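Local atomic coordinates of methanogen homoaconitase large subunit (Methanocaldococcus jannaschii, PDB entry 4KP2), a protein that forms the large subunit of an iron-sulfur hydro-lyase that reversibly dehydrates (R)-homocitrate to cis-homoaconitate and hydrates that to homoisocitrate. Residues Lys174-Asp179 and Tyr280-Glu285; Met208-Gly213 and Ile233-Lys238. All blocks are in the same frame, centred on the assembly; numbering follows the deposited sequence.

Interaction 1 (Lys174-Asp179 and Tyr280-Glu285); sequences KTIRVD and YYKEIE
Arg177 lies against Tyr280 with its aliphatic part, in a CH-pi contact: Arg177 CB sits 3.5 Å from the centroid of the Tyr280 ring and only 10° off the ring normal. Thr175 CG2 comes to the same ring at its edge, 3.6 Å from Tyr280 CD1. Both Arg177 and Tyr280 point the same way, and the arginine chain follows the ring towards Tyr280 OH. With CG anti to the backbone N (chi1 167°) and a bend at chi2 (77°), the chain brings its guanidinium back to Asp179, two residues along the same strand. The grip there is side-on: Arg177 NE meets Asp179 OD1 at 2.9 Å and Arg177 NH2 meets Asp179 OD2 at 2.8 Å. The carboxylate lies at the guanidinium edge, though both its oxygens are approached from above their own plane. The third nitrogen, Arg177 NH1, forms a salt bridge with Glu211, whose OE2 also bonds Tyr280 OH; Glu283 pairs instead with Arg275. Exchanging Tyr280 for an alanine would probably uncover the Arg177 methylenes and take from Glu211 one of its partners. Beneath these groups the strands run parallel. Arg177 N reaches Lys282 O at 3.0 Å, while Ile284 N bonds Arg177 O and Asp179 N bonds Ile284 O, each at 2.9 Å. Tyr281 N adds a longer bond, 3.3 Å to Thr175 O, its donor standing well above the carbonyl plane. On the other face of the sheet Val178 CG1 packs beside Ile284 CG2, with helix 189-200 against both. The chemistry is thus two-sided: mainly apolar packing on the side of Val178 and Ile284, and on the other a guanidinium held in its plane by Asp179 and tied to Glu211, positive charge that probably favours the ionised form of both acids.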
ATOM      1  N   LYS A 174      -4.029  15.938 -37.439  1.00 51.59           N
ATOM      2  CA  LYS A 174      -5.375  16.362 -37.788  1.00 49.69           C
ATOM      3  C   LYS A 174      -6.213  16.351 -36.518  1.00 51.81           C
ATOM      4  O   LYS A 174      -5.831  15.735 -35.522  1.00 49.64           O
ATOM      5  CB  LYS A 174      -5.975  15.427 -38.839  1.00 54.07           C
ATOM      6  CG  LYS A 174      -5.203  15.399 -40.150  1.00 57.34           C
ATOM      7  CD  LYS A 174      -5.785  14.382 -41.119  1.00 59.49           C
ATOM      8  CE  LYS A 174      -5.006  14.349 -42.425  1.00 54.63           C
ATOM      9  NZ  LYS A 174      -5.538  13.316 -43.357  1.00 56.83           N
ATOM     10  N   THR A 175      -7.352  17.034 -36.547  1.00 54.32           N
ATOM     11  CA  THR A 175      -8.164  17.175 -35.345  1.00 48.09           C
ATOM     12  C   THR A 175      -9.596  16.681 -35.514  1.00 47.97           C
ATOM     13  O   THR A 175     -10.369  17.234 -36.296  1.00 53.01           O
ATOM     14  CB  THR A 175      -8.198  18.635 -34.863  1.00 47.04           C
ATOM     15  OG1 THR A 175      -6.881  19.044 -34.473  1.00 56.33           O
ATOM     16  CG2 THR A 175      -9.137  18.779 -33.678  1.00 51.42           C
ATOM     17  N   ILE A 176      -9.942  15.636 -34.770  1.00 43.93           N
ATOM     18  CA  ILE A 176     -11.324  15.192 -34.683  1.00 44.23           C
ATOM     19  C   ILE A 176     -12.023  15.960 -33.561  1.00 47.03           C
ATOM     20  O   ILE A 176     -11.764  15.738 -32.375  1.00 50.20           O
ATOM     21  CB  ILE A 176     -11.420  13.662 -34.471  1.00 44.31           C
ATOM     22  CG1 ILE A 176     -12.795  13.264 -33.927  1.00 46.79           C
ATOM     23  CG2 ILE A 176     -10.316  13.180 -33.550  1.00 53.23           C
ATOM     24  CD1 ILE A 176     -13.919  13.407 -34.924  1.00 63.05           C
ATOM     25  N   ARG A 177     -12.886  16.890 -33.953  1.00 49.25           N
ATOM     26  CA  ARG A 177     -13.598  17.730 -33.001  1.00 48.68           C
ATOM     27  C   ARG A 177     -14.723  16.954 -32.330  1.00 54.62           C
ATOM     28  O   ARG A 177     -15.538  16.322 -33.001  1.00 59.30           O
ATOM     29  CB  ARG A 177     -14.163  18.960 -33.709  1.00 49.42           C
ATOM     30  CG  ARG A 177     -15.173  19.742 -32.893  1.00 53.12           C
ATOM     31  CD  ARG A 177     -14.511  20.595 -31.831  1.00 53.42           C
ATOM     32  NE  ARG A 177     -15.500  21.374 -31.091  1.00 58.87           N
ATOM     33  CZ  ARG A 177     -15.208  22.386 -30.283  1.00 57.43           C
ATOM     34  NH1 ARG A 177     -13.947  22.755 -30.106  1.00 55.11           N
ATOM     35  NH2 ARG A 177     -16.178  23.036 -29.654  1.00 51.90           N
ATOM     36  N   VAL A 178     -14.759  17.004 -31.004  1.00 51.20           N
ATOM     37  CA  VAL A 178     -15.798  16.321 -30.243  1.00 55.22           C
ATOM     38  C   VAL A 178     -16.595  17.311 -29.401  1.00 59.97           C
ATOM     39  O   VAL A 178     -16.166  17.709 -28.317  1.00 56.91           O
ATOM     40  CB  VAL A 178     -15.207  15.228 -29.331  1.00 55.02           C
ATOM     41  CG1 VAL A 178     -16.316  14.505 -28.582  1.00 55.83           C
ATOM     42  CG2 VAL A 178     -14.389  14.243 -30.150  1.00 49.14           C
ATOM     43  N   ASP A 179     -17.754  17.714 -29.913  1.00 62.37           N
ATOM     44  CA  ASP A 179     -18.648  18.597 -29.176  1.00 63.18           C
ATOM     45  C   ASP A 179     -19.567  17.790 -28.271  1.00 66.87           C
ATOM     46  O   ASP A 179     -20.262  16.882 -28.726  1.00 69.63           O
ATOM     47  CB  ASP A 179     -19.480  19.456 -30.133  1.00 61.81           C
ATOM     48  CG  ASP A 179     -18.679  20.581 -30.755  1.00 65.32           C
ATOM     49  OD1 ASP A 179     -18.124  20.380 -31.856  1.00 62.63           O
ATOM     50  OD2 ASP A 179     -18.608  21.670 -30.146  1.00 67.93           O
ATOM     51  N   TYR A 280     -12.067  20.901 -39.369  1.00 59.76           N
ATOM     52  CA  TYR A 280     -11.626  19.656 -38.763  1.00 61.93           C
ATOM     53  C   TYR A 280     -11.695  18.512 -39.768  1.00 60.32           C
ATOM     54  O   TYR A 280     -12.404  18.598 -40.772  1.00 67.14           O
ATOM     55  CB  TYR A 280     -12.495  19.333 -37.548  1.00 54.13           C
ATOM     56  CG  TYR A 280     -12.591  20.459 -36.541  1.00 52.65           C
ATOM     57  CD1 TYR A 280     -11.610  20.640 -35.573  1.00 53.35           C
ATOM     58  CD2 TYR A 280     -13.661  21.341 -36.557  1.00 51.21           C
ATOM     59  CE1 TYR A 280     -11.695  21.668 -34.651  1.00 47.47           C
ATOM     60  CE2 TYR A 280     -13.754  22.372 -35.640  1.00 49.66           C
ATOM     61  CZ  TYR A 280     -12.768  22.530 -34.689  1.00 52.89           C
ATOM     62  OH  TYR A 280     -12.855  23.554 -33.774  1.00 63.46           O
ATOM     63  N   TYR A 281     -10.946  17.448 -39.496  1.00 52.46           N
ATOM     64  CA  TYR A 281     -10.999  16.251 -40.321  1.00 58.48           C
ATOM     65  C   TYR A 281     -12.397  15.654 -40.238  1.00 56.53           C
ATOM     66  O   TYR A 281     -12.948  15.185 -41.237  1.00 63.49           O
ATOM     67  CB  TYR A 281      -9.959  15.234 -39.850  1.00 54.87           C
ATOM     68  CG  TYR A 281      -9.941  13.955 -40.657  1.00 53.70           C
ATOM     69  CD1 TYR A 281      -9.258  13.884 -41.864  1.00 56.12           C
ATOM     70  CD2 TYR A 281     -10.602  12.816 -40.211  1.00 56.38           C
ATOM     71  CE1 TYR A 281      -9.236  12.718 -42.604  1.00 56.44           C
ATOM     72  CE2 TYR A 281     -10.586  11.648 -40.944  1.00 57.49           C
ATOM     73  CZ  TYR A 281      -9.902  11.603 -42.139  1.00 59.25           C
ATOM     74  OH  TYR A 281      -9.884  10.439 -42.872  1.00 59.77           O
ATOM     75  N   LYS A 282     -12.963  15.676 -39.036  1.00 51.59           N
ATOM     76  CA  LYS A 282     -14.335  15.238 -38.829  1.00 55.63           C
ATOM     77  C   LYS A 282     -14.869  15.834 -37.535  1.00 55.75           C
ATOM     78  O   LYS A 282     -14.106  16.128 -36.617  1.00 56.74           O
ATOM     79  CB  LYS A 282     -14.433  13.710 -38.788  1.00 61.68           C
ATOM     80  CG  LYS A 282     -15.852  13.192 -38.959  1.00 66.36           C
ATOM     81  CD  LYS A 282     -16.397  13.574 -40.327  1.00 64.22           C
ATOM     82  CE  LYS A 282     -17.914  13.512 -40.369  1.00 66.84           C
ATOM     83  NZ  LYS A 282     -18.533  14.564 -39.513  1.00 72.90           N
ATOM     84  N   GLU A 283     -16.181  16.026 -37.466  1.00 62.22           N
ATOM     85  CA  GLU A 283     -16.803  16.574 -36.266  1.00 61.13           C
ATOM     86  C   GLU A 283     -17.880  15.644 -35.755  1.00 57.97           C
ATOM     87  O   GLU A 283     -18.730  15.190 -36.521  1.00 58.28           O
ATOM     88  CB  GLU A 283     -17.415  17.941 -36.550  1.00 58.16           C
ATOM     89  CG  GLU A 283     -16.438  18.928 -37.161  1.00 65.61           C
ATOM     90  CD  GLU A 283     -17.053  20.312 -37.374  1.00 68.33           C
ATOM     91  OE1 GLU A 283     -18.093  20.615 -36.738  1.00 70.44           O
ATOM     92  OE2 GLU A 283     -16.494  21.093 -38.179  1.00 66.35           O
ATOM     93  N   ILE A 284     -17.837  15.356 -34.460  1.00 59.40           N
ATOM     94  CA  ILE A 284     -18.818  14.476 -33.840  1.00 60.17           C
ATOM     95  C   ILE A 284     -19.506  15.172 -32.663  1.00 60.68           C
ATOM     96  O   ILE A 284     -18.900  15.987 -31.964  1.00 60.72           O
ATOM     97  CB  ILE A 284     -18.173  13.128 -33.400  1.00 58.47           C
ATOM     98  CG1 ILE A 284     -18.915  11.943 -34.022  1.00 60.02           C
ATOM     99  CG2 ILE A 284     -18.115  12.993 -31.884  1.00 58.05           C
ATOM    100  CD1 ILE A 284     -20.344  11.783 -33.551  1.00 61.91           C
ATOM    101  N   GLU A 285     -20.781  14.863 -32.468  1.00 55.04           N
ATOM    102  CA  GLU A 285     -21.540  15.418 -31.356  1.00 63.82           C
ATOM    103  C   GLU A 285     -22.172  14.287 -30.556  1.00 63.00           C
ATOM    104  O   GLU A 285     -22.716  13.341 -31.126  1.00 59.32           O
ATOM    105  CB  GLU A 285     -22.606  16.390 -31.862  1.00 65.48           C
ATOM    106  CG  GLU A 285     -23.452  17.012 -30.765  1.00 66.54           C
ATOM    107  CD  GLU A 285     -24.226  18.224 -31.242  1.00 66.25           C
ATOM    108  OE1 GLU A 285     -23.627  19.077 -31.931  1.00 72.37           O
ATOM    109  OE2 GLU A 285     -25.433  18.322 -30.930  1.00 63.03           O
TER

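Interaction 2 (Met208-Gly213 and Ile233-Lys238); sequences MAIEYG and IEMGGK
Lys238 N donates to Met208 O at 2.6 Å, the one hydrogen bond between 208-213 and 233-238. It is fairly straight, 154° at the hydrogen. The same carbonyl oxygen is also approached by carbon: Gly237 CA lies 3.5 Å from Met208 O, and Lys238 CB 3.4 Å from it. With its CG anti to the backbone N and the chain bent at chi2 (62°), Lys238 then carries its amino group off, away from the strand. Gly237 passes so close to the strand that a CB on it would stand about 3.2 Å from Ile210 CG1. Farther along, the contact is apolar and turns on one methyl group. Met235 points at the strand from the short 3-10 turn 233-235, which is closed by Gly236 N bonding Ile233 O. Its bend at chi3 (-66°) brings CE against two strand residues, 3.5 Å from Tyr212 OH and 4.2 Å from Ile210 CD1. Met235 and Tyr212 come from opposite directions, whereas Ile210 is crossed at a slant. Ile210 serves two partners with different branches: CD1 faces the methionine, while CG2 lies 3.4 Å above the Tyr212 plane, towards the ring's rim. The Tyr212 hydroxyl also has a weak bond to Leu228 O, in helix 222-230. Beyond the contact, Met235 packs on Val196, Cys197 and Ile200 of helix 189-200, and Tyr212 on Val193 of that helix. Past Lys238 the chain enters strand 239-242, which continues alongside 208-213 in parallel and bonds Ile210 through Thr239 and Val241, so this contact begins the pairing at the end of a beta-alpha-beta connection.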
ATOM      1  N   MET A 208      -4.156  11.333 -34.858  1.00 53.82           N
ATOM      2  CA  MET A 208      -4.990  12.529 -34.789  1.00 54.02           C
ATOM      3  C   MET A 208      -5.137  13.043 -33.362  1.00 49.54           C
ATOM      4  O   MET A 208      -4.865  12.324 -32.400  1.00 45.27           O
ATOM      5  CB  MET A 208      -6.370  12.253 -35.387  1.00 55.47           C
ATOM      6  CG  MET A 208      -6.350  11.890 -36.863  1.00 56.95           C
ATOM      7  SD  MET A 208      -7.988  11.485 -37.491  1.00 76.29           S
ATOM      8  CE  MET A 208      -8.879  12.983 -37.085  1.00 61.97           C
ATOM      9  N   ALA A 209      -5.573  14.293 -33.236  1.00 51.62           N
ATOM     10  CA  ALA A 209      -5.756  14.918 -31.934  1.00 48.87           C
ATOM     11  C   ALA A 209      -7.235  15.064 -31.596  1.00 50.87           C
ATOM     12  O   ALA A 209      -8.065  15.268 -32.482  1.00 48.16           O
ATOM     13  CB  ALA A 209      -5.068  16.274 -31.897  1.00 48.20           C
ATOM     14  N   ILE A 210      -7.557  14.964 -30.311  1.00 55.50           N
ATOM     15  CA  ILE A 210      -8.936  15.085 -29.857  1.00 48.99           C
ATOM     16  C   ILE A 210      -9.202  16.476 -29.296  1.00 50.43           C
ATOM     17  O   ILE A 210      -8.482  16.948 -28.417  1.00 51.93           O
ATOM     18  CB  ILE A 210      -9.264  14.053 -28.764  1.00 49.22           C
ATOM     19  CG1 ILE A 210      -8.729  12.670 -29.143  1.00 49.44           C
ATOM     20  CG2 ILE A 210     -10.762  14.005 -28.516  1.00 49.32           C
ATOM     21  CD1 ILE A 210      -9.508  11.998 -30.245  1.00 57.34           C
ATOM     22  N   GLU A 211     -10.239  17.131 -29.806  1.00 46.99           N
ATOM     23  CA  GLU A 211     -10.611  18.454 -29.321  1.00 46.35           C
ATOM     24  C   GLU A 211     -12.014  18.446 -28.727  1.00 52.67           C
ATOM     25  O   GLU A 211     -13.007  18.411 -29.455  1.00 53.56           O
ATOM     26  CB  GLU A 211     -10.522  19.486 -30.445  1.00 50.94           C
ATOM     27  CG  GLU A 211     -10.909  20.895 -30.027  1.00 57.67           C
ATOM     28  CD  GLU A 211     -10.669  21.917 -31.120  1.00 52.74           C
ATOM     29  OE1 GLU A 211      -9.857  21.638 -32.027  1.00 46.44           O
ATOM     30  OE2 GLU A 211     -11.295  22.997 -31.074  1.00 46.07           O
ATOM     31  N   TYR A 212     -12.089  18.474 -27.401  1.00 46.93           N
ATOM     32  CA  TYR A 212     -13.374  18.477 -26.714  1.00 51.28           C
ATOM     33  C   TYR A 212     -13.944  19.885 -26.609  1.00 53.46           C
ATOM     34  O   TYR A 212     -13.227  20.838 -26.300  1.00 47.97           O
ATOM     35  CB  TYR A 212     -13.244  17.868 -25.316  1.00 48.20           C
ATOM     36  CG  TYR A 212     -12.788  16.428 -25.303  1.00 48.89           C
ATOM     37  CD1 TYR A 212     -13.685  15.392 -25.531  1.00 46.59           C
ATOM     38  CD2 TYR A 212     -11.462  16.103 -25.049  1.00 50.86           C
ATOM     39  CE1 TYR A 212     -13.273  14.073 -25.515  1.00 42.72           C
ATOM     40  CE2 TYR A 212     -11.039  14.790 -25.030  1.00 51.94           C
ATOM     41  CZ  TYR A 212     -11.948  13.778 -25.262  1.00 52.29           C
ATOM     42  OH  TYR A 212     -11.525  12.469 -25.243  1.00 50.91           O
ATOM     43  N   GLY A 213     -15.241  20.008 -26.865  1.00 55.59           N
ATOM     44  CA  GLY A 213     -15.925  21.282 -26.760  1.00 59.48           C
ATOM     45  C   GLY A 213     -17.391  21.087 -26.434  1.00 59.37           C
ATOM     46  O   GLY A 213     -17.847  19.961 -26.238  1.00 64.15           O
ATOM     47  N   ILE A 233      -5.640   8.416 -25.764  1.00 55.63           N
ATOM     48  CA  ILE A 233      -4.817   7.364 -26.351  1.00 61.04           C
ATOM     49  C   ILE A 233      -5.611   6.066 -26.515  1.00 59.54           C
ATOM     50  O   ILE A 233      -5.321   5.252 -27.392  1.00 53.54           O
ATOM     51  CB  ILE A 233      -3.545   7.112 -25.507  1.00 61.17           C
ATOM     52  CG1 ILE A 233      -2.620   6.106 -26.195  1.00 52.34           C
ATOM     53  CG2 ILE A 233      -3.908   6.644 -24.106  1.00 50.80           C
ATOM     54  CD1 ILE A 233      -2.196   6.524 -27.583  1.00 65.05           C
ATOM     55  N   GLU A 234      -6.630   5.890 -25.678  1.00 59.15           N
ATOM     56  CA  GLU A 234      -7.457   4.690 -25.718  1.00 52.72           C
ATOM     57  C   GLU A 234      -8.298   4.636 -26.989  1.00 58.34           C
ATOM     58  O   GLU A 234      -8.822   3.585 -27.354  1.00 62.20           O
ATOM     59  CB  GLU A 234      -8.357   4.619 -24.484  1.00 49.33           C
ATOM     60  CG  GLU A 234      -7.610   4.763 -23.167  1.00 50.85           C
ATOM     61  CD  GLU A 234      -6.591   3.661 -22.946  1.00 56.96           C
ATOM     62  OE1 GLU A 234      -6.802   2.538 -23.451  1.00 57.94           O
ATOM     63  OE2 GLU A 234      -5.576   3.917 -22.266  1.00 59.91           O
ATOM     64  N   MET A 235      -8.424   5.778 -27.653  1.00 56.21           N
ATOM     65  CA  MET A 235      -9.127   5.857 -28.926  1.00 57.78           C
ATOM     66  C   MET A 235      -8.135   5.928 -30.079  1.00 60.30           C
ATOM     67  O   MET A 235      -8.515   6.142 -31.230  1.00 62.57           O
ATOM     68  CB  MET A 235     -10.050   7.077 -28.953  1.00 55.64           C
ATOM     69  CG  MET A 235     -11.213   6.981 -27.986  1.00 61.79           C
ATOM     70  SD  MET A 235     -12.169   8.506 -27.885  1.00 58.91           S
ATOM     71  CE  MET A 235     -10.960   9.611 -27.164  1.00 60.03           C
ATOM     72  N   GLY A 236      -6.858   5.746 -29.760  1.00 60.49           N
ATOM     73  CA  GLY A 236      -5.803   5.807 -30.754  1.00 57.21           C
ATOM     74  C   GLY A 236      -5.279   7.217 -30.937  1.00 51.63           C
ATOM     75  O   GLY A 236      -4.303   7.437 -31.655  1.00 55.45           O
ATOM     76  N   GLY A 237      -5.929   8.172 -30.278  1.00 50.23           N
ATOM     77  CA  GLY A 237      -5.582   9.575 -30.406  1.00 50.09           C
ATOM     78  C   GLY A 237      -4.162   9.902 -29.993  1.00 47.54           C
ATOM     79  O   GLY A 237      -3.648   9.360 -29.014  1.00 52.07           O
ATOM     80  N   LYS A 238      -3.526  10.790 -30.749  1.00 50.54           N
ATOM     81  CA  LYS A 238      -2.177  11.235 -30.434  1.00 51.52           C
ATOM     82  C   LYS A 238      -2.207  12.069 -29.162  1.00 46.27           C
ATOM     83  O   LYS A 238      -1.292  12.004 -28.341  1.00 53.47           O
ATOM     84  CB  LYS A 238      -1.602  12.051 -31.591  1.00 43.44           C
ATOM     85  CG  LYS A 238      -0.122  12.364 -31.455  1.00 48.35           C
ATOM     86  CD  LYS A 238       0.706  11.090 -31.444  1.00 50.88           C
ATOM     87  CE  LYS A 238       2.193  11.397 -31.349  1.00 58.77           C
ATOM     88  NZ  LYS A 238       3.017  10.157 -31.352  1.00 63.95           N
TER

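How the interactions relate
Both contacts reach the same mixed sheet, their centres about 9 Å apart, though 233-238 is the turn and loop leading into its strand 239-242. Along the chain 174-179 comes first, then 208-213 and 233-238, and finally 280-285, so interaction 2 falls wholly within the span bridged by interaction 1. Strand 167-180 pairs in parallel with 282-286 on one flank and with 208-213 on the other; the latter in turn pairs with 239-242. Probable backbone bonds, Lys174 O to Ala209 N and Val178 N to Glu211 O, both 2.7 Å, stitch the contacts together. Helix 189-200 packs against both. Together they assemble a part of the aconitase-family fold that lies away from the predicted cluster-binding cysteines.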